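Local atomic coordinates of Spermidine/putrescine ABC transporter, periplasmic binding protein (Treponema pallidum, PDB entry 2V84), a protein that probably binds polyamines such as spermidine and putrescine in the periplasm, as the receptor component of an ABC transport system. Residues S99-V104 against Y123-Y128; A132-N137 against S149-K154; G171-S176 against I194-H199; F260-G265 against D270-F275. All coordinates share one frame; numbering follows the deposited sequence.

Contact 1: residues S99-V104 against Y123-Y128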
loop_
_atom_site.group_PDB
_atom_site.type_symbol
_atom_site.label_atom_id
_atom_site.label_comp_id
_atom_site.label_asym_id
_atom_site.label_seq_id
_atom_site.Cartn_x
_atom_site.Cartn_y
_atom_site.Cartn_z
ATOM N N SER A 99 0.503 18.085 18.987
ATOM C CA SER A 99 0.166 18.142 20.413
ATOM C C SER A 99 -1.244 17.574 20.598
ATOM O O SER A 99 -1.598 17.131 21.691
ATOM C CB SER A 99 0.278 19.564 20.991
ATOM O OG SER A 99 -0.741 20.406 20.478
ATOM N N LYS A 100 -2.024 17.534 19.521
ATOM C CA LYS A 100 -3.385 16.993 19.597
ATOM C C LYS A 100 -3.419 15.505 19.234
ATOM O O LYS A 100 -4.488 14.885 19.163
ATOM C CB LYS A 100 -4.321 17.787 18.707
ATOM C CG LYS A 100 -4.627 19.189 19.259
ATOM C CD LYS A 100 -5.643 19.900 18.384
ATOM C CE LYS A 100 -6.120 21.168 19.085
ATOM N NZ LYS A 100 -7.003 21.988 18.205
ATOM N N ILE A 101 -2.239 14.947 18.998
ATOM C CA ILE A 101 -2.111 13.536 18.652
ATOM C C ILE A 101 -1.021 12.886 19.500
ATOM O O ILE A 101 -0.040 12.403 18.964
ATOM C CB ILE A 101 -1.781 13.324 17.157
ATOM C CG1 ILE A 101 -2.708 14.161 16.274
ATOM C CG2 ILE A 101 -1.925 11.833 16.797
ATOM C CD1 ILE A 101 -2.259 14.195 14.803
ATOM N N PRO A 102 -1.207 12.853 20.829
ATOM C CA PRO A 102 -0.163 12.303 21.698
ATOM C C PRO A 102 0.221 10.853 21.351
ATOM O O PRO A 102 1.360 10.445 21.622
ATOM C CB PRO A 102 -0.787 12.397 23.093
ATOM C CG PRO A 102 -2.254 12.472 22.854
ATOM C CD PRO A 102 -2.359 13.316 21.618
ATOM N N ASN A 103 -0.710 10.095 20.761
ATOM C CA ASN A 103 -0.473 8.682 20.404
ATOM C C ASN A 103 0.496 8.493 19.231
ATOM O O ASN A 103 0.864 7.361 18.875
ATOM C CB ASN A 103 -1.799 7.970 20.117
ATOM C CG ASN A 103 -2.665 7.835 21.347
ATOM O OD1 ASN A 103 -2.148 7.773 22.452
ATOM N ND2 ASN A 103 -3.993 7.816 21.165
ATOM N N VAL A 104 0.938 9.610 18.665
ATOM C CA VAL A 104 2.036 9.666 17.692
ATOM C C VAL A 104 3.317 9.090 18.343
ATOM O O VAL A 104 4.252 8.661 17.650
ATOM C CB VAL A 104 2.107 11.130 17.125
ATOM C CG1 VAL A 104 3.190 12.027 17.768
ATOM C CG2 VAL A 104 1.998 11.206 15.631
ATOM N N TYR A 123 3.075 17.189 8.036
ATOM C CA TYR A 123 1.967 17.253 7.100
ATOM C C TYR A 123 1.318 15.891 7.001
ATOM O O TYR A 123 0.362 15.713 6.253
ATOM C CB TYR A 123 2.443 17.680 5.717
ATOM C CG TYR A 123 2.810 19.154 5.614
ATOM C CD1 TYR A 123 1.851 20.097 5.305
ATOM C CD2 TYR A 123 4.124 19.583 5.815
ATOM C CE1 TYR A 123 2.188 21.450 5.197
ATOM C CE2 TYR A 123 4.475 20.938 5.726
ATOM C CZ TYR A 123 3.503 21.862 5.411
ATOM O OH TYR A 123 3.818 23.203 5.290
ATOM N N SER A 124 1.850 14.911 7.726
ATOM C CA SER A 124 1.364 13.519 7.565
ATOM C C SER A 124 1.617 12.708 8.814
ATOM O O SER A 124 2.582 12.958 9.512
ATOM C CB SER A 124 2.059 12.839 6.372
ATOM O OG SER A 124 3.460 12.639 6.603
ATOM N N VAL A 125 0.775 11.714 9.081
ATOM C CA VAL A 125 1.058 10.783 10.177
ATOM C C VAL A 125 0.895 9.385 9.635
ATOM O O VAL A 125 -0.107 9.117 9.035
ATOM C CB VAL A 125 0.064 10.953 11.358
ATOM C CG1 VAL A 125 0.310 9.863 12.444
ATOM C CG2 VAL A 125 0.191 12.370 11.989
ATOM N N PRO A 126 1.890 8.494 9.807
ATOM C CA PRO A 126 1.732 7.150 9.229
ATOM C C PRO A 126 0.463 6.405 9.625
ATOM O O PRO A 126 0.069 6.417 10.794
ATOM C CB PRO A 126 2.952 6.387 9.771
ATOM C CG PRO A 126 3.965 7.448 9.950
ATOM C CD PRO A 126 3.219 8.669 10.413
ATOM N N TYR A 127 -0.136 5.726 8.644
ATOM C CA TYR A 127 -1.362 4.963 8.806
ATOM C C TYR A 127 -1.022 3.464 8.768
ATOM O O TYR A 127 -1.468 2.688 9.619
ATOM C CB TYR A 127 -2.282 5.351 7.641
ATOM C CG TYR A 127 -3.666 4.795 7.671
ATOM C CD1 TYR A 127 -3.916 3.470 7.325
ATOM C CD2 TYR A 127 -4.743 5.616 7.989
ATOM C CE1 TYR A 127 -5.184 2.974 7.332
ATOM C CE2 TYR A 127 -6.038 5.114 8.007
ATOM C CZ TYR A 127 -6.249 3.804 7.683
ATOM O OH TYR A 127 -7.539 3.295 7.674
ATOM N N TYR A 128 -0.220 3.057 7.786
ATOM C CA TYR A 128 0.181 1.662 7.674
ATOM C C TYR A 128 1.347 1.563 6.712
ATOM O O TYR A 128 1.457 2.370 5.818
ATOM C CB TYR A 128 -1.020 0.727 7.266
ATOM C CG TYR A 128 -0.567 -0.711 7.190
ATOM C CD1 TYR A 128 -0.155 -1.382 8.339
ATOM C CD2 TYR A 128 -0.485 -1.376 5.963
ATOM C CE1 TYR A 128 0.327 -2.681 8.278
ATOM C CE2 TYR A 128 0.006 -2.675 5.901
ATOM C CZ TYR A 128 0.410 -3.307 7.053
ATOM O OH TYR A 128 0.875 -4.595 6.975
#
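Val104 and Val125 mark the closest passage of the two backbones, their CA atoms 7.7 Å apart, where a 3-10 turn in the loop before helix 109-114 comes up to Val125 on the long strand 125-137. No hydrogen bond joins the two segments, and the contact is wholly apolar. The two methyls of Val125 are divided between two partners. Its CG1, anti to the backbone N (chi1 175°), meets CG2 of Val104 at 3.8 Å, and the two side chains lie aslant to each other. Its CG2 faces CD1 of Ile101, tip to tip at 4.2 Å. The turn brings Ile101 and Val104 to the same strand residue, and the bond from Val104 N to Ile101 O (3.0 Å) closes it. In this solute-binding protein the strand belongs to the mixed sheet, where Val125 pairs through its backbone with Phe260 and a classic beta bulge sets Tyr127 and Tyr128 both against Asp258. Branched Val125 suits a buried strand position, since it offers a methyl to each neighbour. Helix 269-279 adjoins both sides of the contact, with Ile276 against Val125 and His273 against Ile101.

Contact 2: residues A132-N137 against S149-K154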
loop_
_atom_site.group_PDB
_atom_site.type_symbol
_atom_site.label_atom_id
_atom_site.label_comp_id
_atom_site.label_asym_id
_atom_site.label_seq_id
_atom_site.Cartn_x
_atom_site.Cartn_y
_atom_site.Cartn_z
ATOM N N ALA A 132 3.216 -5.172 -1.334
ATOM C CA ALA A 132 2.644 -6.197 -2.204
ATOM C C ALA A 132 3.645 -7.323 -2.273
ATOM O O ALA A 132 4.840 -7.146 -2.040
ATOM C CB ALA A 132 2.378 -5.640 -3.597
ATOM N N GLY A 133 3.164 -8.504 -2.595
ATOM C CA GLY A 133 4.063 -9.628 -2.768
ATOM C C GLY A 133 3.462 -10.587 -3.774
ATOM O O GLY A 133 2.752 -10.175 -4.694
ATOM N N ILE A 134 3.769 -11.869 -3.608
ATOM C CA ILE A 134 3.340 -12.888 -4.560
ATOM C C ILE A 134 2.688 -14.011 -3.786
ATOM O O ILE A 134 3.226 -14.454 -2.773
ATOM C CB ILE A 134 4.572 -13.466 -5.352
ATOM C CG1 ILE A 134 5.366 -12.337 -6.029
ATOM C CG2 ILE A 134 4.124 -14.528 -6.383
ATOM C CD1 ILE A 134 6.777 -12.747 -6.471
ATOM N N ALA A 135 1.540 -14.463 -4.284
ATOM C CA ALA A 135 0.866 -15.647 -3.773
ATOM C C ALA A 135 1.099 -16.795 -4.748
ATOM O O ALA A 135 0.958 -16.631 -5.950
ATOM C CB ALA A 135 -0.617 -15.385 -3.597
ATOM N N VAL A 136 1.450 -17.974 -4.228
ATOM C CA VAL A 136 1.659 -19.126 -5.081
ATOM C C VAL A 136 0.726 -20.203 -4.578
ATOM O O VAL A 136 0.638 -20.400 -3.373
ATOM C CB VAL A 136 3.094 -19.667 -5.019
ATOM C CG1 VAL A 136 3.193 -20.947 -5.818
ATOM C CG2 VAL A 136 4.080 -18.637 -5.604
ATOM N N ASN A 137 0.023 -20.855 -5.500
ATOM C CA ASN A 137 -0.794 -22.029 -5.191
ATOM C C ASN A 137 0.152 -23.245 -5.176
ATOM O O ASN A 137 0.593 -23.709 -6.231
ATOM C CB ASN A 137 -1.920 -22.171 -6.237
ATOM C CG ASN A 137 -2.779 -23.400 -6.016
ATOM O OD1 ASN A 137 -2.327 -24.371 -5.430
ATOM N ND2 ASN A 137 -4.031 -23.367 -6.497
ATOM N N SER A 149 11.332 -13.433 -10.463
ATOM C CA SER A 149 11.571 -14.131 -11.705
ATOM C C SER A 149 10.572 -15.266 -11.879
ATOM O O SER A 149 10.581 -15.945 -12.901
ATOM C CB SER A 149 13.002 -14.637 -11.767
ATOM O OG SER A 149 13.880 -13.532 -12.040
ATOM N N ILE A 150 9.703 -15.472 -10.892
ATOM C CA ILE A 150 8.650 -16.496 -11.026
ATOM C C ILE A 150 7.739 -16.129 -12.209
ATOM O O ILE A 150 7.130 -16.981 -12.853
ATOM C CB ILE A 150 7.828 -16.656 -9.715
ATOM C CG1 ILE A 150 6.944 -17.913 -9.796
ATOM C CG2 ILE A 150 7.008 -15.374 -9.390
ATOM C CD1 ILE A 150 6.546 -18.478 -8.437
ATOM N N PHE A 151 7.673 -14.839 -12.521
ATOM C CA PHE A 151 6.847 -14.403 -13.640
ATOM C C PHE A 151 7.442 -14.671 -15.028
ATOM O O PHE A 151 6.764 -14.508 -16.038
ATOM C CB PHE A 151 6.414 -12.938 -13.434
ATOM C CG PHE A 151 5.520 -12.760 -12.242
ATOM C CD1 PHE A 151 4.209 -13.231 -12.279
ATOM C CD2 PHE A 151 5.988 -12.129 -11.073
ATOM C CE1 PHE A 151 3.362 -13.089 -11.184
ATOM C CE2 PHE A 151 5.163 -11.975 -9.974
ATOM C CZ PHE A 151 3.841 -12.469 -10.023
ATOM N N SER A 152 8.690 -15.133 -15.073
ATOM C CA SER A 152 9.293 -15.523 -16.337
ATOM C C SER A 152 9.136 -17.032 -16.616
ATOM O O SER A 152 9.671 -17.538 -17.605
ATOM C CB SER A 152 10.758 -15.099 -16.364
ATOM O OG SER A 152 11.491 -15.995 -15.568
ATOM N N ARG A 153 8.392 -17.732 -15.755
ATOM C CA ARG A 153 8.173 -19.176 -15.910
ATOM C C ARG A 153 7.191 -19.492 -17.022
ATOM O O ARG A 153 5.998 -19.305 -16.862
ATOM C CB ARG A 153 7.676 -19.795 -14.609
ATOM C CG ARG A 153 8.787 -19.887 -13.609
ATOM C CD ARG A 153 8.463 -20.738 -12.441
ATOM N NE ARG A 153 8.029 -22.110 -12.743
ATOM C CZ ARG A 153 7.831 -22.992 -11.776
ATOM N NH1 ARG A 153 8.085 -22.636 -10.525
ATOM N NH2 ARG A 153 7.417 -24.218 -12.032
ATOM N N LYS A 154 7.717 -19.991 -18.137
ATOM C CA LYS A 154 6.905 -20.353 -19.307
ATOM C C LYS A 154 5.935 -21.512 -19.086
ATOM O O LYS A 154 4.889 -21.555 -19.742
ATOM C CB LYS A 154 7.780 -20.558 -20.553
ATOM C CG LYS A 154 8.349 -19.218 -21.058
ATOM C CD LYS A 154 8.837 -19.234 -22.511
ATOM C CE LYS A 154 9.624 -17.945 -22.810
ATOM N NZ LYS A 154 10.046 -17.771 -24.238
#
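Ile134, on strand 125-137, meets both Ile150 and Phe151 of the 3-10 turn 149-152, and this is the tightly packed part of the contact. Its CD1 methyl sits 3.9 Å from Ile150 CG2 and equally 3.9 Å from Phe151 CE2, while its CG2 branch approaches Phe151 CZ at 4.2 Å. Ile134 slides past both partners, running in the opposite direction to each, and its methyl comes obliquely to the phenyl ring. Within the turn, Ile150 CG2 also lies 3.8 Å above the plane of the Phe151 ring, offset toward its rim. Two residues further along the strand, on the same face, Val136 CG2 touches Ile150 CD1 at 3.8 Å. Ile150 can serve both strand residues because its CG1 branch is anti to the backbone N (chi1 -169°) and carries CD1 to Val136, leaving CG2 for Ile134.

The strand belongs to the mixed sheet of this solute-binding protein and is hydrogen-bonded to strands 223-226 and 243-246; the turn packs onto its face on the way to strand 160-162. Beta-branched residues suit the strand, and the broad ring of Phe151 spans from Ile134 to Val223 and to Trp200 of helix 186-200.

The other side of the turn is polar and more open. Ser149 is exposed; its carbonyl oxygen takes two donors from Ser152, the backbone N and the hydroxyl, with Ser152 OG 2.8 Å from Ser149 O, in the carbonyl plane and on a lone pair. Arg153 pairs with Asp155 and bonds to the carbonyl of Ser143, while Lys154 is exposed.

Contact 3: residues G171-S176 against I194-H199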
loop_
_atom_site.group_PDB
_atom_site.type_symbol
_atom_site.label_atom_id
_atom_site.label_comp_id
_atom_site.label_asym_id
_atom_site.label_seq_id
_atom_site.Cartn_x
_atom_site.Cartn_y
_atom_site.Cartn_z
ATOM N N GLY A 171 8.750 -1.173 -10.273
ATOM C CA GLY A 171 9.518 -1.309 -9.036
ATOM C C GLY A 171 10.070 -2.707 -8.844
ATOM O O GLY A 171 11.248 -2.880 -8.531
ATOM N N ALA A 172 9.219 -3.707 -9.041
ATOM C CA ALA A 172 9.651 -5.111 -8.968
ATOM C C ALA A 172 10.736 -5.437 -9.985
ATOM O O ALA A 172 11.678 -6.161 -9.675
ATOM C CB ALA A 172 8.479 -6.013 -9.153
ATOM N N ALA A 173 10.597 -4.905 -11.197
ATOM C CA ALA A 173 11.588 -5.096 -12.259
ATOM C C ALA A 173 12.903 -4.412 -11.917
ATOM O O ALA A 173 13.973 -5.010 -12.051
ATOM C CB ALA A 173 11.055 -4.595 -13.580
ATOM N N LEU A 174 12.807 -3.169 -11.462
ATOM C CA LEU A 174 13.979 -2.407 -10.985
ATOM C C LEU A 174 14.700 -3.125 -9.846
ATOM O O LEU A 174 15.917 -3.305 -9.906
ATOM C CB LEU A 174 13.555 -1.014 -10.543
ATOM C CG LEU A 174 13.246 -0.044 -11.689
ATOM C CD1 LEU A 174 12.428 1.155 -11.210
ATOM C CD2 LEU A 174 14.536 0.401 -12.361
ATOM N N ALA A 175 13.938 -3.539 -8.824
ATOM C CA ALA A 175 14.452 -4.313 -7.704
ATOM C C ALA A 175 15.221 -5.553 -8.185
ATOM O O ALA A 175 16.386 -5.731 -7.838
ATOM C CB ALA A 175 13.327 -4.694 -6.755
ATOM N N SER A 176 14.572 -6.383 -9.001
ATOM C CA SER A 176 15.208 -7.575 -9.582
ATOM C C SER A 176 16.536 -7.284 -10.264
ATOM O O SER A 176 17.477 -8.058 -10.120
ATOM C CB SER A 176 14.287 -8.252 -10.594
ATOM O OG SER A 176 13.099 -8.667 -9.968
ATOM N N ILE A 194 12.085 -3.505 -20.561
ATOM C CA ILE A 194 12.369 -4.670 -21.399
ATOM C C ILE A 194 12.151 -5.958 -20.602
ATOM O O ILE A 194 11.604 -6.930 -21.130
ATOM C CB ILE A 194 13.799 -4.642 -21.983
ATOM C CG1 ILE A 194 13.915 -3.527 -23.034
ATOM C CG2 ILE A 194 14.147 -6.003 -22.603
ATOM C CD1 ILE A 194 15.357 -3.133 -23.425
ATOM N N LEU A 195 12.582 -5.961 -19.341
ATOM C CA LEU A 195 12.328 -7.114 -18.465
ATOM C C LEU A 195 10.831 -7.450 -18.366
ATOM O O LEU A 195 10.431 -8.601 -18.569
ATOM C CB LEU A 195 12.934 -6.882 -17.074
ATOM C CG LEU A 195 13.005 -8.077 -16.117
ATOM C CD1 LEU A 195 13.872 -9.215 -16.706
ATOM C CD2 LEU A 195 13.509 -7.665 -14.767
ATOM N N VAL A 196 10.001 -6.451 -18.050
ATOM C CA VAL A 196 8.545 -6.675 -17.944
ATOM C C VAL A 196 7.958 -7.091 -19.293
ATOM O O VAL A 196 7.230 -8.071 -19.374
ATOM C CB VAL A 196 7.767 -5.427 -17.418
ATOM C CG1 VAL A 196 6.302 -5.757 -17.244
ATOM C CG2 VAL A 196 8.349 -4.916 -16.107
ATOM N N THR A 197 8.270 -6.330 -20.347
ATOM C CA THR A 197 7.697 -6.592 -21.671
ATOM C C THR A 197 8.126 -7.925 -22.258
ATOM O O THR A 197 7.290 -8.705 -22.703
ATOM C CB THR A 197 8.037 -5.463 -22.652
ATOM O OG1 THR A 197 7.573 -4.243 -22.090
ATOM C CG2 THR A 197 7.371 -5.673 -23.990
ATOM N N ASP A 198 9.431 -8.175 -22.247
ATOM C CA ASP A 198 9.976 -9.346 -22.911
ATOM C C ASP A 198 10.023 -10.607 -22.084
ATOM O O ASP A 198 10.035 -11.699 -22.655
ATOM C CB ASP A 198 11.373 -9.051 -23.478
ATOM C CG ASP A 198 11.330 -8.183 -24.719
ATOM O OD1 ASP A 198 10.238 -8.064 -25.333
ATOM O OD2 ASP A 198 12.398 -7.630 -25.075
ATOM N N HIS A 199 10.045 -10.489 -20.761
ATOM C CA HIS A 199 10.243 -11.675 -19.900
ATOM C C HIS A 199 9.059 -12.067 -19.024
ATOM O O HIS A 199 8.813 -13.263 -18.809
ATOM C CB HIS A 199 11.532 -11.546 -19.085
ATOM C CG HIS A 199 12.764 -11.466 -19.938
ATOM N ND1 HIS A 199 13.166 -12.503 -20.756
ATOM C CD2 HIS A 199 13.648 -10.463 -20.149
ATOM C CE1 HIS A 199 14.254 -12.150 -21.413
ATOM N NE2 HIS A 199 14.572 -10.917 -21.057
#
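Ala173 and Leu195 have the most surface buried here, and their CA atoms, 6.6 Å apart, mark the nearest passage of segments 171-176 and 194-199, on helices 166-176 and 186-200. The short helical segments lie steeply across each other, their N-to-C directions 103° apart and their axes 9.7 Å apart at closest approach. Both residues direct their side chains into the interface, and the small methyl of Ala173 lets a larger partner come close to the helix backbone. Leu195 uses one branch for this: CD2 lies 3.8 Å from Ala173 O and 4.1 Å from Ala173 CB, and also approaches Ser176 CB at 4.3 Å. With CG anti to the backbone N (chi1 -168°), Leu195 lays this methyl along the helix surface between Ala173 and Ser176.

Val196 is the third member. Its CG2 meets Ala173 CB at 3.7 Å, so the alanine methyl has Leu195 and Val196, consecutive residues of the second helix, as neighbours. Ala192 and Trp200 of the same helix also touch Ala173, and Val340 of helix 330-342 packs on Val196.

Ser176 presents its CB to the leucine and turns its hydroxyl back on its own helix. Ser176 OG donates to Ala172 O at 2.9 Å, tilted 28° from the carbonyl plane, while the Ser176 amide reaches the same oxygen from the opposite face of that plane.

No hydrogen bond crosses between the segments, so their mutual attraction rests on van der Waals and hydrophobic contact, with the serine hydroxyl satisfied within its own helix.

Contact 4: residues F260-G265 against D270-F275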
loop_
_atom_site.group_PDB
_atom_site.type_symbol
_atom_site.label_atom_id
_atom_site.label_comp_id
_atom_site.label_asym_id
_atom_site.label_seq_id
_atom_site.Cartn_x
_atom_site.Cartn_y
_atom_site.Cartn_z
ATOM N N PHE A 260 -2.169 9.485 7.242
ATOM C CA PHE A 260 -3.204 10.500 7.413
ATOM C C PHE A 260 -2.638 11.861 7.047
ATOM O O PHE A 260 -1.541 12.253 7.491
ATOM C CB PHE A 260 -3.642 10.638 8.871
ATOM C CG PHE A 260 -4.432 9.473 9.424
ATOM C CD1 PHE A 260 -5.768 9.291 9.097
ATOM C CD2 PHE A 260 -3.835 8.603 10.338
ATOM C CE1 PHE A 260 -6.518 8.245 9.641
ATOM C CE2 PHE A 260 -4.582 7.562 10.906
ATOM C CZ PHE A 260 -5.923 7.381 10.559
ATOM N N CYS A 261 -3.413 12.604 6.262
ATOM C CA CYS A 261 -3.077 13.985 5.962
ATOM C C CYS A 261 -4.323 14.824 6.125
ATOM O O CYS A 261 -5.450 14.312 5.978
ATOM C CB CYS A 261 -2.549 14.117 4.524
ATOM S SG CYS A 261 -1.042 13.206 4.242
ATOM N N ILE A 262 -4.129 16.113 6.417
ATOM C CA ILE A 262 -5.271 17.005 6.541
ATOM C C ILE A 262 -5.338 17.870 5.277
ATOM O O ILE A 262 -4.433 18.680 5.040
ATOM C CB ILE A 262 -5.167 17.876 7.828
ATOM C CG1 ILE A 262 -5.327 17.010 9.096
ATOM C CG2 ILE A 262 -6.202 19.023 7.779
ATOM C CD1 ILE A 262 -5.004 17.779 10.392
ATOM N N PRO A 263 -6.398 17.693 4.442
ATOM C CA PRO A 263 -6.459 18.470 3.194
ATOM C C PRO A 263 -6.553 19.973 3.431
ATOM O O PRO A 263 -7.196 20.395 4.386
ATOM C CB PRO A 263 -7.760 17.980 2.535
ATOM C CG PRO A 263 -7.984 16.609 3.105
ATOM C CD PRO A 263 -7.557 16.790 4.561
ATOM N N LYS A 264 -5.947 20.764 2.548
ATOM C CA LYS A 264 -6.129 22.217 2.577
ATOM C C LYS A 264 -7.618 22.542 2.623
ATOM O O LYS A 264 -8.413 21.946 1.884
ATOM C CB LYS A 264 -5.471 22.898 1.373
ATOM C CG LYS A 264 -5.717 24.402 1.326
ATOM C CD LYS A 264 -5.220 25.043 0.046
ATOM C CE LYS A 264 -5.755 26.451 -0.066
ATOM N NZ LYS A 264 -4.711 27.382 -0.563
ATOM N N GLY A 265 -7.989 23.467 3.504
ATOM C CA GLY A 265 -9.376 23.890 3.656
ATOM C C GLY A 265 -10.248 23.027 4.555
ATOM O O GLY A 265 -11.468 23.209 4.587
ATOM N N ASP A 270 -10.154 19.806 14.403
ATOM C CA ASP A 270 -10.240 19.184 15.734
ATOM C C ASP A 270 -10.653 17.705 15.682
ATOM O O ASP A 270 -10.063 16.869 16.354
ATOM C CB ASP A 270 -11.200 19.975 16.618
ATOM C CG ASP A 270 -10.731 21.405 16.853
ATOM O OD1 ASP A 270 -9.516 21.621 17.047
ATOM O OD2 ASP A 270 -11.593 22.309 16.837
ATOM N N LEU A 271 -11.659 17.387 14.873
ATOM C CA LEU A 271 -12.029 15.985 14.705
ATOM C C LEU A 271 -11.030 15.208 13.859
ATOM O O LEU A 271 -10.861 14.004 14.048
ATOM C CB LEU A 271 -13.444 15.828 14.132
ATOM C CG LEU A 271 -14.573 15.748 15.154
ATOM C CD1 LEU A 271 -15.865 15.498 14.411
ATOM C CD2 LEU A 271 -14.324 14.665 16.178
ATOM N N ALA A 272 -10.371 15.877 12.918
ATOM C CA ALA A 272 -9.335 15.208 12.124
ATOM C C ALA A 272 -8.194 14.714 13.012
ATOM O O ALA A 272 -7.763 13.576 12.898
ATOM C CB ALA A 272 -8.810 16.121 11.045
ATOM N N HIS A 273 -7.728 15.561 13.915
ATOM C CA HIS A 273 -6.641 15.168 14.815
ATOM C C HIS A 273 -7.119 14.080 15.781
ATOM O O HIS A 273 -6.378 13.156 16.110
ATOM C CB HIS A 273 -6.165 16.377 15.629
ATOM C CG HIS A 273 -5.371 17.375 14.842
ATOM N ND1 HIS A 273 -5.958 18.350 14.070
ATOM C CD2 HIS A 273 -4.034 17.540 14.702
ATOM C CE1 HIS A 273 -5.019 19.098 13.514
ATOM N NE2 HIS A 273 -3.844 18.621 13.873
ATOM N N ALA A 274 -8.366 14.204 16.229
ATOM C CA ALA A 274 -8.927 13.306 17.223
ATOM C C ALA A 274 -9.068 11.919 16.640
ATOM O O ALA A 274 -8.895 10.915 17.337
ATOM C CB ALA A 274 -10.284 13.826 17.716
ATOM N N PHE A 275 -9.373 11.856 15.353
ATOM C CA PHE A 275 -9.479 10.565 14.715
ATOM C C PHE A 275 -8.132 9.892 14.514
ATOM O O PHE A 275 -8.004 8.701 14.772
ATOM C CB PHE A 275 -10.264 10.631 13.412
ATOM C CG PHE A 275 -10.526 9.275 12.830
ATOM C CD1 PHE A 275 -11.643 8.539 13.223
ATOM C CD2 PHE A 275 -9.622 8.706 11.927
ATOM C CE1 PHE A 275 -11.872 7.263 12.704
ATOM C CE2 PHE A 275 -9.842 7.429 11.405
ATOM C CZ PHE A 275 -10.970 6.711 11.793
#
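Ile262 reaches over the imidazole of His273 and sets its CD1 methyl on one face of the ring, 3.4 Å from His273 CE1 and 3.8 Å from both ND1 and NE2. The two side chains cross at about a right angle, and the equal distances to the two nitrogens place the methyl above the CE1 corner of the ring. Nearer its backbone, Ile262 CG1 packs against Ala272 CB at 4.1 Å. Alanine fits where the CA atoms of Ile262 and Ala272 are only 7.1 Å apart, and the length of isoleucine then carries it on to the histidine.

A second pair of side chains lies alongside. Phe260 CE1 comes to the edge of the Phe275 ring, in its plane, 3.9 Å from Phe275 CE2. Phe275 gets there because its CG is anti to the backbone N (chi1 -173°), which swings the ring from the helix toward the strand.

Further out, polar bonds fix the imidazole: ND1 bonds to Arg269 O one turn earlier in the helix, and NE2 bonds to the backbone N of Asp97. Both ring nitrogens are thus engaged while a ring face serves apolar packing. Phe275 also meets Phe44 edge-to-face, and Phe260 meets Phe279 in the same way. The backbone of Ile262 bonds with Glu94, and that of Phe260 with Val125.

Beyond strand 254-260 and the short, weakly bonded strand 262-263, the chain turns through Gly265, whose positive phi (84°) glycine readily adopts, and helix 269-279 packs back on the strands it follows, as in the alpha/beta lobes of periplasmic binding proteins.

Overall arrangement
From the N terminus, contact 1 closes first, bringing the loop before helix 109-114 to Val125 on strand 125-137. That strand then leads into contact 2, which opens at its far end and closes on the turn 149-152. Contact 3 follows, joining helices 166-176 and 186-200, and contact 4 closes the shortest loop, between strand 262-263 and helix 269-279. The four are in series, none nested or crossing. In space they form two pairs on opposite sides of the chain's centre: contacts 1 and 4, centres 10 Å apart, are joined by the Lys100-Asp270 salt bridge, while contacts 2 and 3 touch through Ser152 and His199. Strand 125-137 spans the two groups.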